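Local coordinates for protein beta-n-acetylhexosaminidase (Streptococcus pneumoniae, PDB 4AZI) that removes terminal beta-linked N-acetylglucosamine residues from glycans, as one of the two family 20 glycoside hydrolase modules of the pneumococcal exo-enzyme StrH, at residues L37-V42 and D355-N360; L7-V12 and T304-L309; I109-A114 and G172-F177. The protein carries 2 engineered substitutions. All coordinates share one frame; numbering follows the deposited sequence.

Interaction 1 of 3, residues L37-V42 and D355-N360; sequences LGYSDV and DYFRAN
Phe357 drives the edge of its ring into the face of Tyr39, a T-shaped pair with centroids 4.7 Å apart and planes at 79°. One atom does most of the touching: Phe357 CE2 stands over the middle of the tyrosine ring and comes within 3.5 Å of Tyr39 CZ. Next to it, Phe357 CD2 rests 3.4 Å from Leu37 O, so the phenylalanine also lies against the backbone where helix 24-37 ends. With CG anti to the carbonyl carbon (chi1 -72°), the ring reaches Leu37 O with CD2 and Tyr39 with CE2.

The backbones close the contact just behind the rings. Arg358 N gives a nearly straight hydrogen bond to Gly38 O (3.1 Å, 163° at the hydrogen), arriving in the carbonyl plane on a lone pair. Gly38 CA in turn sits 3.3 Å from Arg358 O in a CA-H...O contact. With positive phi directly after the helix, Gly38 lets the two segments approach this closely.

Farther out, Tyr39 OH is hydrogen-bonded to Met346 O, and the Arg358 guanidinium reaches away to Tyr395 O. Most of this corner is buried. It joins the turn between helix 24-37 and strand 41-45 to the loop that follows helix 339-352, with Phe357 packed on Ala350 of that helix and on Lys11 of strand 10-16.

Interaction 2 of 3, residues L7-V12 and T304-L309; sequences LAKNKV and TPFNQL
Phe306 points its ring from a type I beta turn, Pro305 to Gln308, at the start of the first strand of the TIM barrel, where Lys9 and Lys11 receive it. The two lysines meet the ring differently. Lys9 runs past Phe306 in the opposite direction, Lys9 CD lying at the ring edge 4.1 Å from Phe306 CE2. Lys11 crosses the phenylalanine at about a right angle, with its CG 4.0 Å from Phe306 CE1. Between them Asn10 O also sits near the ring plane, at the CZ corner. With CG anti to the backbone N (chi1 179°), Phe306 carries its ring toward the strand. Tyr356 stacks on the same ring.

The aliphatic parts thus pack round the ring while both ammonium groups go to oxygens. Lys11 is bent at chi2 and chi3 and folds back toward the residues just before its strand, so that NZ donates to Lys9 O at 2.8 Å; a further bond goes to Tyr356 O. This buried charge is therefore gripped by backbone carbonyls, which probably stabilise its protonated form. Lys9 instead stays extended beyond CG and crosses Asn307 nearly perpendicularly. Its NZ is shared with Thr321 OG1 of strand 321-329, and its bond to Asn307 OD1 measures 2.9 Å, with the nitrogen standing above the amide plane, 48° out of it.

Interaction 3 of 3, residues I109-A114 and G172-F177; sequences IGLIPA and GKTKIF. With EDO (1,2-ethanediol), chain E.
Thr174 faces strand 110-117 opposite Leu111 and Pro113. Starting at the backbone, its CB lies 3.3 Å from Leu111 O. The methyl CG2 goes a little closer to the same oxygen, 3.2 Å, and also touches Pro113 CD. The hydroxyl OG1, placed between the backbone N and the carbonyl carbon (chi1 63°), meets the proline ring at CD and CG; it also makes a weak hydrogen bond back to Ile176 O. The threonine thus reaches the CD-CG edge of the proline ring, and Ile101 of helix 94-106 packs on the threonine too.

Past this point Pro113 CD presses to 3.3 Å from the carbonyl oxygen Ile176 O. The apolar contacts lie alongside: Pro113 CG touches Phe177 CD2 as the two side chains cross at about a right angle, and Ile112 and Ile176 meet branch to branch, CG2 to CG2 at 3.6 Å, beside Met225 of the next strand.

Waters bridge the backbones in place of direct hydrogen bonds between the two segments. One accepts from Leu111 N and donates to Lys173 O; the other donates to Leu111 O and accepts from Ile176 N at 2.8 Å. Lys173 NZ holds a 1,2-ethanediol, probably from the crystallisation liquor, by its O2 at 2.8 Å, and is also hydrogen-bonded to Phe169 O of helix 153-170. Parallel strands 110-117 and 176-180, with helix 153-170 between them, form a beta-alpha-beta crossover, the repeating unit of a TIM barrel, here at the N-terminal ends of its third and fourth strands.

In the fold
The three contacts follow the barrel wall through its first four strands: interaction 2 reaches strand 10-16, interaction 1 leads into 41-45, and interaction 3 pairs 110-117 with 176-180. Interactions 1 and 2, with centres 11 Å apart, touch directly, Ser40 N lying 2.8 Å from Lys11 O and Asp41 OD2 2.8 Å from Asn10 ND2. The centres of interactions 1 and 3 are 17 Å apart, yet Val42 O comes within 2.8 Å of Ile112 N, continuing the sheet. The inhibitor, an N-acetylglucosamine-like phenylcarbamate, is about 13 Å from the Ile112 side chain, and bicine about 12 Å from that of Phe177. The inhibitor's pocket includes Asp182 and Glu183, just beyond strand 176-180.

Interaction 1 of 3, residues L37-V42 and D355-N360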
ATOM      1  N   LEU A  37     -17.758   2.389  -4.006  1.00 12.85           N
ATOM      2  CA  LEU A  37     -17.256   3.014  -5.224  1.00 12.48           C
ATOM      3  C   LEU A  37     -16.691   1.974  -6.197  1.00 12.47           C
ATOM      4  O   LEU A  37     -16.418   2.289  -7.355  1.00 12.70           O
ATOM      5  CB  LEU A  37     -16.212   4.091  -4.886  1.00 12.29           C
ATOM      6  CG  LEU A  37     -16.720   5.342  -4.143  1.00 12.08           C
ATOM      7  CD1 LEU A  37     -15.566   6.207  -3.654  1.00 12.27           C
ATOM      8  CD2 LEU A  37     -17.679   6.157  -4.998  1.00 11.93           C
ATOM      9  N   GLY A  38     -16.532   0.741  -5.722  1.00 12.25           N
ATOM     10  CA  GLY A  38     -16.123  -0.374  -6.583  1.00 12.31           C
ATOM     11  C   GLY A  38     -14.638  -0.664  -6.677  1.00 12.25           C
ATOM     12  O   GLY A  38     -14.186  -1.334  -7.622  1.00 12.37           O
ATOM     13  N   TYR A  39     -13.881  -0.177  -5.695  1.00 12.37           N
ATOM     14  CA  TYR A  39     -12.477  -0.551  -5.510  1.00 12.37           C
ATOM     15  C   TYR A  39     -12.369  -2.026  -5.136  1.00 12.53           C
ATOM     16  O   TYR A  39     -13.367  -2.644  -4.772  1.00 12.63           O
ATOM     17  CB  TYR A  39     -11.841   0.302  -4.405  1.00 12.34           C
ATOM     18  CG  TYR A  39     -11.595   1.731  -4.808  1.00 12.33           C
ATOM     19  CD1 TYR A  39     -12.628   2.682  -4.784  1.00 12.11           C
ATOM     20  CD2 TYR A  39     -10.326   2.141  -5.216  1.00 12.39           C
ATOM     21  CE1 TYR A  39     -12.407   3.993  -5.172  1.00 12.01           C
ATOM     22  CE2 TYR A  39     -10.090   3.453  -5.600  1.00 12.53           C
ATOM     23  CZ  TYR A  39     -11.133   4.377  -5.573  1.00 12.43           C
ATOM     24  OH  TYR A  39     -10.885   5.671  -5.965  1.00 12.20           O
ATOM     25  N   SER A  40     -11.162  -2.586  -5.224  1.00 12.18           N
ATOM     26  CA  SER A  40     -10.958  -3.976  -4.846  1.00 12.15           C
ATOM     27  C   SER A  40     -10.083  -4.150  -3.600  1.00 11.82           C
ATOM     28  O   SER A  40     -10.130  -5.197  -2.954  1.00 11.58           O
ATOM     29  CB  SER A  40     -10.370  -4.780  -6.020  1.00 12.27           C
ATOM     30  OG  SER A  40      -9.128  -4.232  -6.422  1.00 12.01           O
ATOM     31  N   ASP A  41      -9.282  -3.136  -3.275  1.00 11.46           N
ATOM     32  CA  ASP A  41      -8.279  -3.256  -2.208  1.00 11.56           C
ATOM     33  C   ASP A  41      -8.045  -1.954  -1.451  1.00 11.31           C
ATOM     34  O   ASP A  41      -8.180  -0.870  -2.019  1.00 10.97           O
ATOM     35  CB  ASP A  41      -6.932  -3.703  -2.798  1.00 11.49           C
ATOM     36  CG  ASP A  41      -7.010  -5.055  -3.492  1.00 11.88           C
ATOM     37  OD1 ASP A  41      -6.846  -6.097  -2.818  1.00 12.30           O
ATOM     38  OD2 ASP A  41      -7.233  -5.072  -4.721  1.00 12.16           O
ATOM     39  N   VAL A  42      -7.657  -2.083  -0.181  1.00 11.25           N
ATOM     40  CA  VAL A  42      -7.090  -0.976   0.591  1.00 11.16           C
ATOM     41  C   VAL A  42      -5.608  -1.274   0.834  1.00 11.27           C
ATOM     42  O   VAL A  42      -5.260  -2.312   1.406  1.00 11.32           O
ATOM     43  CB  VAL A  42      -7.835  -0.755   1.935  1.00 11.41           C
ATOM     44  CG1 VAL A  42      -7.100   0.248   2.812  1.00 11.60           C
ATOM     45  CG2 VAL A  42      -9.256  -0.275   1.694  1.00 11.21           C
ATOM     46  N   ASP A 355     -15.910   1.707 -16.178  1.00 17.58           N
ATOM     47  CA  ASP A 355     -15.667   0.375 -16.748  1.00 18.24           C
ATOM     48  C   ASP A 355     -14.798  -0.520 -15.863  1.00 17.52           C
ATOM     49  O   ASP A 355     -14.909  -1.745 -15.912  1.00 17.84           O
ATOM     50  CB  ASP A 355     -15.029   0.484 -18.141  1.00 19.87           C
ATOM     51  CG  ASP A 355     -14.072   1.668 -18.267  1.00 21.44           C
ATOM     52  OD1 ASP A 355     -14.286   2.706 -17.595  1.00 22.78           O
ATOM     53  OD2 ASP A 355     -13.111   1.568 -19.056  1.00 22.49           O
ATOM     54  N   TYR A 356     -13.933   0.094 -15.060  1.00 16.57           N
ATOM     55  CA  TYR A 356     -13.007  -0.653 -14.213  1.00 16.22           C
ATOM     56  C   TYR A 356     -13.537  -0.922 -12.810  1.00 15.89           C
ATOM     57  O   TYR A 356     -13.191  -1.928 -12.198  1.00 15.75           O
ATOM     58  CB  TYR A 356     -11.654   0.063 -14.137  1.00 15.82           C
ATOM     59  CG  TYR A 356     -10.868  -0.034 -15.424  1.00 15.79           C
ATOM     60  CD1 TYR A 356     -10.070  -1.144 -15.696  1.00 15.67           C
ATOM     61  CD2 TYR A 356     -10.931   0.982 -16.377  1.00 15.93           C
ATOM     62  CE1 TYR A 356      -9.359  -1.237 -16.877  1.00 15.54           C
ATOM     63  CE2 TYR A 356     -10.219   0.898 -17.560  1.00 15.88           C
ATOM     64  CZ  TYR A 356      -9.438  -0.210 -17.798  1.00 15.82           C
ATOM     65  OH  TYR A 356      -8.740  -0.291 -18.973  1.00 16.84           O
ATOM     66  N   PHE A 357     -14.375  -0.021 -12.314  1.00 15.90           N
ATOM     67  CA  PHE A 357     -14.897  -0.113 -10.956  1.00 16.04           C
ATOM     68  C   PHE A 357     -16.218  -0.857 -10.882  1.00 16.33           C
ATOM     69  O   PHE A 357     -17.073  -0.713 -11.760  1.00 16.33           O
ATOM     70  CB  PHE A 357     -15.028   1.289 -10.355  1.00 15.87           C
ATOM     71  CG  PHE A 357     -13.706   1.918 -10.013  1.00 15.90           C
ATOM     72  CD1 PHE A 357     -12.869   2.412 -11.014  1.00 15.76           C
ATOM     73  CD2 PHE A 357     -13.279   1.990  -8.692  1.00 16.01           C
ATOM     74  CE1 PHE A 357     -11.642   2.979 -10.699  1.00 16.02           C
ATOM     75  CE2 PHE A 357     -12.053   2.559  -8.371  1.00 15.57           C
ATOM     76  CZ  PHE A 357     -11.233   3.055  -9.374  1.00 15.99           C
ATOM     77  N   ARG A 358     -16.384  -1.644  -9.822  1.00 16.42           N
ATOM     78  CA  ARG A 358     -17.626  -2.375  -9.585  1.00 16.46           C
ATOM     79  C   ARG A 358     -18.772  -1.434  -9.261  1.00 16.66           C
ATOM     80  O   ARG A 358     -18.563  -0.326  -8.744  1.00 15.95           O
ATOM     81  CB  ARG A 358     -17.473  -3.369  -8.425  1.00 16.43           C
ATOM     82  CG  ARG A 358     -16.664  -4.619  -8.745  1.00 16.57           C
ATOM     83  CD  ARG A 358     -16.704  -5.598  -7.582  1.00 16.79           C
ATOM     84  NE  ARG A 358     -17.851  -6.499  -7.664  1.00 17.68           N
ATOM     85  CZ  ARG A 358     -18.278  -7.291  -6.678  1.00 18.09           C
ATOM     86  NH1 ARG A 358     -17.661  -7.300  -5.496  1.00 18.41           N
ATOM     87  NH2 ARG A 358     -19.331  -8.082  -6.877  1.00 18.28           N
ATOM     88  N   ALA A 359     -19.986  -1.889  -9.572  1.00 16.61           N
ATOM     89  CA  ALA A 359     -21.202  -1.285  -9.034  1.00 16.80           C
ATOM     90  C   ALA A 359     -21.206  -1.440  -7.510  1.00 16.83           C
ATOM     91  O   ALA A 359     -20.385  -2.169  -6.949  1.00 16.59           O
ATOM     92  CB  ALA A 359     -22.425  -1.951  -9.648  1.00 17.12           C
ATOM     93  N   ASN A 360     -22.114  -0.740  -6.838  1.00 17.39           N
ATOM     94  CA  ASN A 360     -22.221  -0.806  -5.387  1.00 17.16           C
ATOM     95  C   ASN A 360     -23.129  -1.954  -4.961  1.00 17.45           C
ATOM     96  O   ASN A 360     -24.343  -1.914  -5.185  1.00 17.23           O
ATOM     97  CB  ASN A 360     -22.721   0.530  -4.824  1.00 17.24           C
ATOM     98  CG  ASN A 360     -22.840   0.534  -3.309  1.00 17.50           C
ATOM     99  OD1 ASN A 360     -22.544  -0.453  -2.628  1.00 17.59           O
ATOM    100  ND2 ASN A 360     -23.281   1.661  -2.771  1.00 17.59           N
TER

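Interaction 2 of 3, residues L7-V12 and T304-L309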
ATOM      1  N   LEU A   7     -12.742  -5.521 -14.965  1.00 19.68           N
ATOM      2  CA  LEU A   7     -13.240  -5.691 -13.602  1.00 19.06           C
ATOM      3  C   LEU A   7     -12.303  -6.526 -12.748  1.00 18.59           C
ATOM      4  O   LEU A   7     -12.330  -6.431 -11.514  1.00 18.47           O
ATOM      5  CB  LEU A   7     -14.647  -6.299 -13.590  1.00 19.29           C
ATOM      6  CG  LEU A   7     -15.823  -5.362 -13.883  1.00 19.24           C
ATOM      7  CD1 LEU A   7     -17.101  -6.170 -14.020  1.00 19.33           C
ATOM      8  CD2 LEU A   7     -15.989  -4.287 -12.811  1.00 19.28           C
ATOM      9  N   ALA A   8     -11.474  -7.342 -13.404  1.00 17.33           N
ATOM     10  CA  ALA A   8     -10.520  -8.181 -12.691  1.00 16.88           C
ATOM     11  C   ALA A   8      -9.240  -7.427 -12.301  1.00 16.14           C
ATOM     12  O   ALA A   8      -8.463  -7.911 -11.482  1.00 15.74           O
ATOM     13  CB  ALA A   8     -10.191  -9.436 -13.490  1.00 17.09           C
ATOM     14  N   LYS A   9      -9.020  -6.250 -12.882  1.00 15.72           N
ATOM     15  CA  LYS A   9      -7.878  -5.428 -12.476  1.00 15.13           C
ATOM     16  C   LYS A   9      -8.044  -4.924 -11.043  1.00 14.61           C
ATOM     17  O   LYS A   9      -9.177  -4.726 -10.571  1.00 14.32           O
ATOM     18  CB  LYS A   9      -7.674  -4.259 -13.437  1.00 15.76           C
ATOM     19  CG  LYS A   9      -7.032  -4.673 -14.750  1.00 16.55           C
ATOM     20  CD  LYS A   9      -6.315  -3.517 -15.417  1.00 16.85           C
ATOM     21  CE  LYS A   9      -5.352  -4.034 -16.473  1.00 16.99           C
ATOM     22  NZ  LYS A   9      -4.496  -2.954 -17.019  1.00 16.74           N
ATOM     23  N   ASN A  10      -6.921  -4.733 -10.351  1.00 13.76           N
ATOM     24  CA  ASN A  10      -6.932  -4.154  -9.007  1.00 13.44           C
ATOM     25  C   ASN A  10      -7.268  -2.665  -9.040  1.00 12.88           C
ATOM     26  O   ASN A  10      -6.711  -1.930  -9.850  1.00 12.95           O
ATOM     27  CB  ASN A  10      -5.574  -4.352  -8.321  1.00 13.44           C
ATOM     28  CG  ASN A  10      -5.309  -5.795  -7.958  1.00 13.91           C
ATOM     29  OD1 ASN A  10      -4.678  -6.529  -8.718  1.00 13.56           O
ATOM     30  ND2 ASN A  10      -5.779  -6.208  -6.779  1.00 14.17           N
ATOM     31  N   LYS A  11      -8.189  -2.236  -8.175  1.00 12.32           N
ATOM     32  CA  LYS A  11      -8.459  -0.808  -7.947  1.00 11.50           C
ATOM     33  C   LYS A  11      -8.185  -0.511  -6.483  1.00 11.02           C
ATOM     34  O   LYS A  11      -8.902  -0.978  -5.584  1.00 10.76           O
ATOM     35  CB  LYS A  11      -9.899  -0.424  -8.302  1.00 11.74           C
ATOM     36  CG  LYS A  11     -10.188  -0.291  -9.797  1.00 11.92           C
ATOM     37  CD  LYS A  11     -10.390  -1.627 -10.501  1.00 11.95           C
ATOM     38  CE  LYS A  11     -11.401  -2.497  -9.771  1.00 12.59           C
ATOM     39  NZ  LYS A  11     -11.804  -3.668 -10.599  1.00 12.99           N
ATOM     40  N   VAL A  12      -7.131   0.255  -6.241  1.00 10.49           N
ATOM     41  CA  VAL A  12      -6.574   0.347  -4.898  1.00 10.32           C
ATOM     42  C   VAL A  12      -6.563   1.789  -4.383  1.00 10.15           C
ATOM     43  O   VAL A  12      -6.234   2.719  -5.120  1.00 10.03           O
ATOM     44  CB  VAL A  12      -5.153  -0.267  -4.842  1.00  9.95           C
ATOM     45  CG1 VAL A  12      -4.672  -0.405  -3.403  1.00 10.10           C
ATOM     46  CG2 VAL A  12      -5.134  -1.637  -5.509  1.00 10.17           C
ATOM     47  N   THR A 304      -5.179  11.836 -16.368  1.00 15.86           N
ATOM     48  CA  THR A 304      -4.247  10.726 -16.566  1.00 14.75           C
ATOM     49  C   THR A 304      -5.050   9.446 -16.769  1.00 14.49           C
ATOM     50  O   THR A 304      -5.890   9.132 -15.936  1.00 14.30           O
ATOM     51  CB  THR A 304      -3.335  10.546 -15.341  1.00 14.68           C
ATOM     52  OG1 THR A 304      -2.689  11.789 -15.044  1.00 14.89           O
ATOM     53  CG2 THR A 304      -2.277   9.463 -15.599  1.00 14.32           C
ATOM     54  N   PRO A 305      -4.798   8.700 -17.872  1.00 13.95           N
ATOM     55  CA  PRO A 305      -5.549   7.456 -18.057  1.00 13.31           C
ATOM     56  C   PRO A 305      -5.257   6.391 -16.991  1.00 12.95           C
ATOM     57  O   PRO A 305      -4.160   6.357 -16.414  1.00 13.09           O
ATOM     58  CB  PRO A 305      -5.123   6.990 -19.452  1.00 13.51           C
ATOM     59  CG  PRO A 305      -4.727   8.247 -20.161  1.00 13.65           C
ATOM     60  CD  PRO A 305      -4.061   9.078 -19.094  1.00 13.80           C
ATOM     61  N   PHE A 306      -6.256   5.551 -16.726  1.00 12.48           N
ATOM     62  CA  PHE A 306      -6.200   4.514 -15.685  1.00 11.81           C
ATOM     63  C   PHE A 306      -4.992   3.611 -15.890  1.00 11.51           C
ATOM     64  O   PHE A 306      -4.334   3.213 -14.927  1.00 11.74           O
ATOM     65  CB  PHE A 306      -7.492   3.680 -15.724  1.00 11.75           C
ATOM     66  CG  PHE A 306      -7.547   2.560 -14.714  1.00 11.63           C
ATOM     67  CD1 PHE A 306      -8.042   2.780 -13.440  1.00 11.59           C
ATOM     68  CD2 PHE A 306      -7.139   1.268 -15.059  1.00 11.74           C
ATOM     69  CE1 PHE A 306      -8.119   1.742 -12.514  1.00 11.58           C
ATOM     70  CE2 PHE A 306      -7.208   0.230 -14.139  1.00 11.72           C
ATOM     71  CZ  PHE A 306      -7.705   0.468 -12.865  1.00 11.64           C
ATOM     72  N   ASN A 307      -4.717   3.286 -17.144  1.00 10.81           N
ATOM     73  CA  ASN A 307      -3.611   2.406 -17.487  1.00 10.70           C
ATOM     74  C   ASN A 307      -2.280   3.127 -17.726  1.00 10.39           C
ATOM     75  O   ASN A 307      -1.273   2.475 -18.025  1.00 10.43           O
ATOM     76  CB  ASN A 307      -3.971   1.544 -18.711  1.00 10.72           C
ATOM     77  CG  ASN A 307      -4.955   0.425 -18.380  1.00 10.70           C
ATOM     78  OD1 ASN A 307      -4.966  -0.108 -17.270  1.00 10.79           O
ATOM     79  ND2 ASN A 307      -5.782   0.056 -19.359  1.00 10.97           N
ATOM     80  N   GLN A 308      -2.249   4.455 -17.587  1.00 10.05           N
ATOM     81  CA  GLN A 308      -1.023   5.182 -17.937  1.00 10.17           C
ATOM     82  C   GLN A 308       0.046   5.142 -16.846  1.00  9.80           C
ATOM     83  O   GLN A 308      -0.143   5.683 -15.771  1.00  9.72           O
ATOM     84  CB  GLN A 308      -1.333   6.615 -18.349  1.00 10.55           C
ATOM     85  CG  GLN A 308      -0.101   7.416 -18.709  1.00 10.51           C
ATOM     86  CD  GLN A 308      -0.442   8.681 -19.456  1.00 10.79           C
ATOM     87  OE1 GLN A 308      -0.962   8.635 -20.572  1.00 10.83           O
ATOM     88  NE2 GLN A 308      -0.139   9.826 -18.848  1.00 11.01           N
ATOM     89  N   LEU A 309       1.174   4.496 -17.128  1.00  9.61           N
ATOM     90  CA  LEU A 309       2.289   4.493 -16.183  1.00  9.54           C
ATOM     91  C   LEU A 309       3.006   5.839 -16.244  1.00  9.73           C
ATOM     92  O   LEU A 309       3.059   6.468 -17.305  1.00  9.82           O
ATOM     93  CB  LEU A 309       3.247   3.330 -16.458  1.00  9.35           C
ATOM     94  CG  LEU A 309       2.682   1.944 -16.115  1.00  9.33           C
ATOM     95  CD1 LEU A 309       3.334   0.863 -16.951  1.00  9.41           C
ATOM     96  CD2 LEU A 309       2.831   1.633 -14.635  1.00  9.23           C
TER

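Interaction 3 of 3, residues I109-A114 and G172-F177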
ATOM      1  N   ILE A 109     -13.231  -6.710  -0.266  1.00 17.10           N
ATOM      2  CA  ILE A 109     -12.120  -5.766  -0.323  1.00 15.63           C
ATOM      3  C   ILE A 109     -10.903  -6.475   0.274  1.00 15.07           C
ATOM      4  O   ILE A 109     -10.961  -6.977   1.394  1.00 15.04           O
ATOM      5  CB  ILE A 109     -12.430  -4.468   0.478  1.00 15.38           C
ATOM      6  CG1 ILE A 109     -13.606  -3.677  -0.130  1.00 15.36           C
ATOM      7  CG2 ILE A 109     -11.200  -3.577   0.609  1.00 15.19           C
ATOM      8  CD1 ILE A 109     -13.438  -3.244  -1.578  1.00 15.14           C
ATOM      9  N   GLY A 110      -9.812  -6.541  -0.478  1.00 14.08           N
ATOM     10  CA  GLY A 110      -8.567  -7.042   0.073  1.00 13.39           C
ATOM     11  C   GLY A 110      -7.835  -5.976   0.871  1.00 12.95           C
ATOM     12  O   GLY A 110      -8.056  -4.782   0.679  1.00 13.53           O
ATOM     13  N   LEU A 111      -6.982  -6.403   1.791  1.00 12.53           N
ATOM     14  CA  LEU A 111      -6.028  -5.491   2.408  1.00 12.04           C
ATOM     15  C   LEU A 111      -4.615  -5.785   1.892  1.00 11.48           C
ATOM     16  O   LEU A 111      -4.202  -6.940   1.797  1.00 11.71           O
ATOM     17  CB  LEU A 111      -6.062  -5.577   3.940  1.00 12.22           C
ATOM     18  CG  LEU A 111      -5.162  -4.533   4.618  1.00 12.48           C
ATOM     19  CD1 LEU A 111      -5.939  -3.268   4.960  1.00 12.45           C
ATOM     20  CD2 LEU A 111      -4.489  -5.102   5.854  1.00 12.88           C
ATOM     21  N   ILE A 112      -3.888  -4.729   1.544  1.00 10.75           N
ATOM     22  CA  ILE A 112      -2.480  -4.853   1.227  1.00 10.04           C
ATOM     23  C   ILE A 112      -1.639  -4.059   2.223  1.00  9.57           C
ATOM     24  O   ILE A 112      -1.564  -2.832   2.133  1.00  9.70           O
ATOM     25  CB  ILE A 112      -2.140  -4.388  -0.210  1.00 10.16           C
ATOM     26  CG1 ILE A 112      -3.089  -4.995  -1.249  1.00 10.23           C
ATOM     27  CG2 ILE A 112      -0.686  -4.716  -0.536  1.00 10.07           C
ATOM     28  CD1 ILE A 112      -2.954  -4.380  -2.636  1.00 10.37           C
ATOM     29  N   PRO A 113      -0.985  -4.752   3.170  1.00  9.27           N
ATOM     30  CA  PRO A 113      -0.088  -4.053   4.096  1.00  9.13           C
ATOM     31  C   PRO A 113       1.254  -3.655   3.481  1.00  9.08           C
ATOM     32  O   PRO A 113       1.802  -4.385   2.633  1.00  9.23           O
ATOM     33  CB  PRO A 113       0.156  -5.102   5.179  1.00  9.19           C
ATOM     34  CG  PRO A 113       0.087  -6.406   4.441  1.00  9.04           C
ATOM     35  CD  PRO A 113      -1.004  -6.211   3.417  1.00  9.27           C
ATOM     36  N   ALA A 114       1.786  -2.522   3.937  1.00  9.06           N
ATOM     37  CA  ALA A 114       3.165  -2.119   3.669  1.00  8.94           C
ATOM     38  C   ALA A 114       3.926  -1.883   4.978  1.00  9.06           C
ATOM     39  O   ALA A 114       3.400  -1.235   5.904  1.00  9.07           O
ATOM     40  CB  ALA A 114       3.209  -0.871   2.793  1.00  8.87           C
ATOM     41  N   GLY A 172      -1.482 -15.836   4.745  1.00 12.08           N
ATOM     42  CA  GLY A 172      -2.818 -16.417   4.725  1.00 12.45           C
ATOM     43  C   GLY A 172      -3.950 -15.481   5.112  1.00 12.81           C
ATOM     44  O   GLY A 172      -5.095 -15.911   5.192  1.00 13.01           O
ATOM     45  N   LYS A 173      -3.640 -14.207   5.354  1.00 12.83           N
ATOM     46  CA  LYS A 173      -4.663 -13.190   5.625  1.00 12.52           C
ATOM     47  C   LYS A 173      -4.771 -12.198   4.458  1.00 12.52           C
ATOM     48  O   LYS A 173      -5.835 -11.630   4.199  1.00 12.96           O
ATOM     49  CB  LYS A 173      -4.360 -12.444   6.933  1.00 12.74           C
ATOM     50  CG  LYS A 173      -4.365 -13.324   8.188  1.00 12.83           C
ATOM     51  CD  LYS A 173      -4.314 -12.491   9.463  1.00 12.74           C
ATOM     52  CE  LYS A 173      -4.225 -13.362  10.714  1.00 12.98           C
ATOM     53  NZ  LYS A 173      -3.037 -14.271  10.716  1.00 12.46           N
ATOM     54  N   THR A 174      -3.660 -11.992   3.761  1.00 12.15           N
ATOM     55  CA  THR A 174      -3.596 -11.086   2.619  1.00 11.65           C
ATOM     56  C   THR A 174      -2.869 -11.810   1.480  1.00 11.71           C
ATOM     57  O   THR A 174      -2.153 -12.788   1.719  1.00 11.61           O
ATOM     58  CB  THR A 174      -2.884  -9.758   2.992  1.00 11.61           C
ATOM     59  OG1 THR A 174      -1.525 -10.013   3.364  1.00 11.22           O
ATOM     60  CG2 THR A 174      -3.587  -9.059   4.166  1.00 11.63           C
ATOM     61  N   LYS A 175      -3.069 -11.367   0.243  1.00 11.59           N
ATOM     62  CA  LYS A 175      -2.327 -11.945  -0.882  1.00 11.09           C
ATOM     63  C   LYS A 175      -0.990 -11.248  -1.046  1.00 10.71           C
ATOM     64  O   LYS A 175       0.007 -11.886  -1.397  1.00 10.64           O
ATOM     65  CB  LYS A 175      -3.095 -11.824  -2.203  1.00 11.42           C
ATOM     66  CG  LYS A 175      -4.483 -12.448  -2.245  1.00 12.11           C
ATOM     67  CD  LYS A 175      -5.057 -12.286  -3.656  1.00 12.32           C
ATOM     68  CE  LYS A 175      -6.326 -13.101  -3.851  1.00 12.69           C
ATOM     69  NZ  LYS A 175      -7.477 -12.582  -3.063  1.00 13.02           N
ATOM     70  N   ILE A 176      -0.976  -9.933  -0.828  1.00 10.48           N
ATOM     71  CA  ILE A 176       0.203  -9.118  -1.159  1.00 10.28           C
ATOM     72  C   ILE A 176       0.874  -8.545   0.087  1.00 10.05           C
ATOM     73  O   ILE A 176       0.213  -8.260   1.068  1.00 10.16           O
ATOM     74  CB  ILE A 176      -0.135  -7.991  -2.166  1.00 10.12           C
ATOM     75  CG1 ILE A 176      -0.652  -8.583  -3.483  1.00 10.07           C
ATOM     76  CG2 ILE A 176       1.097  -7.128  -2.460  1.00 10.33           C
ATOM     77  CD1 ILE A 176      -1.486  -7.646  -4.342  1.00  9.85           C
ATOM     78  N   PHE A 177       2.197  -8.418   0.045  1.00  9.91           N
ATOM     79  CA  PHE A 177       2.943  -7.703   1.086  1.00  9.80           C
ATOM     80  C   PHE A 177       3.908  -6.712   0.444  1.00  9.58           C
ATOM     81  O   PHE A 177       4.786  -7.102  -0.330  1.00  9.41           O
ATOM     82  CB  PHE A 177       3.708  -8.676   2.003  1.00  9.93           C
ATOM     83  CG  PHE A 177       4.303  -8.025   3.233  1.00 10.49           C
ATOM     84  CD1 PHE A 177       5.582  -7.470   3.198  1.00 10.82           C
ATOM     85  CD2 PHE A 177       3.578  -7.966   4.433  1.00 10.62           C
ATOM     86  CE1 PHE A 177       6.130  -6.869   4.330  1.00 11.18           C
ATOM     87  CE2 PHE A 177       4.127  -7.377   5.565  1.00 10.83           C
ATOM     88  CZ  PHE A 177       5.407  -6.828   5.513  1.00 11.00           C
TER
HETATM   89  C1  EDO E2040      -0.969 -14.468  14.553  1.00 28.31           C
HETATM   90  O1  EDO E2040      -0.682 -14.303  15.944  1.00 28.32           O
HETATM   91  C2  EDO E2040      -2.323 -15.153  14.422  1.00 29.06           C
HETATM   92  O2  EDO E2040      -3.124 -14.414  13.492  1.00 28.34           O
HETATM   93  O   HOH W   1      -7.081  -9.269   2.669  1.00 10.59           O
HETATM   94  O   HOH W   2      -3.275  -8.430  -0.554  1.00 15.29           O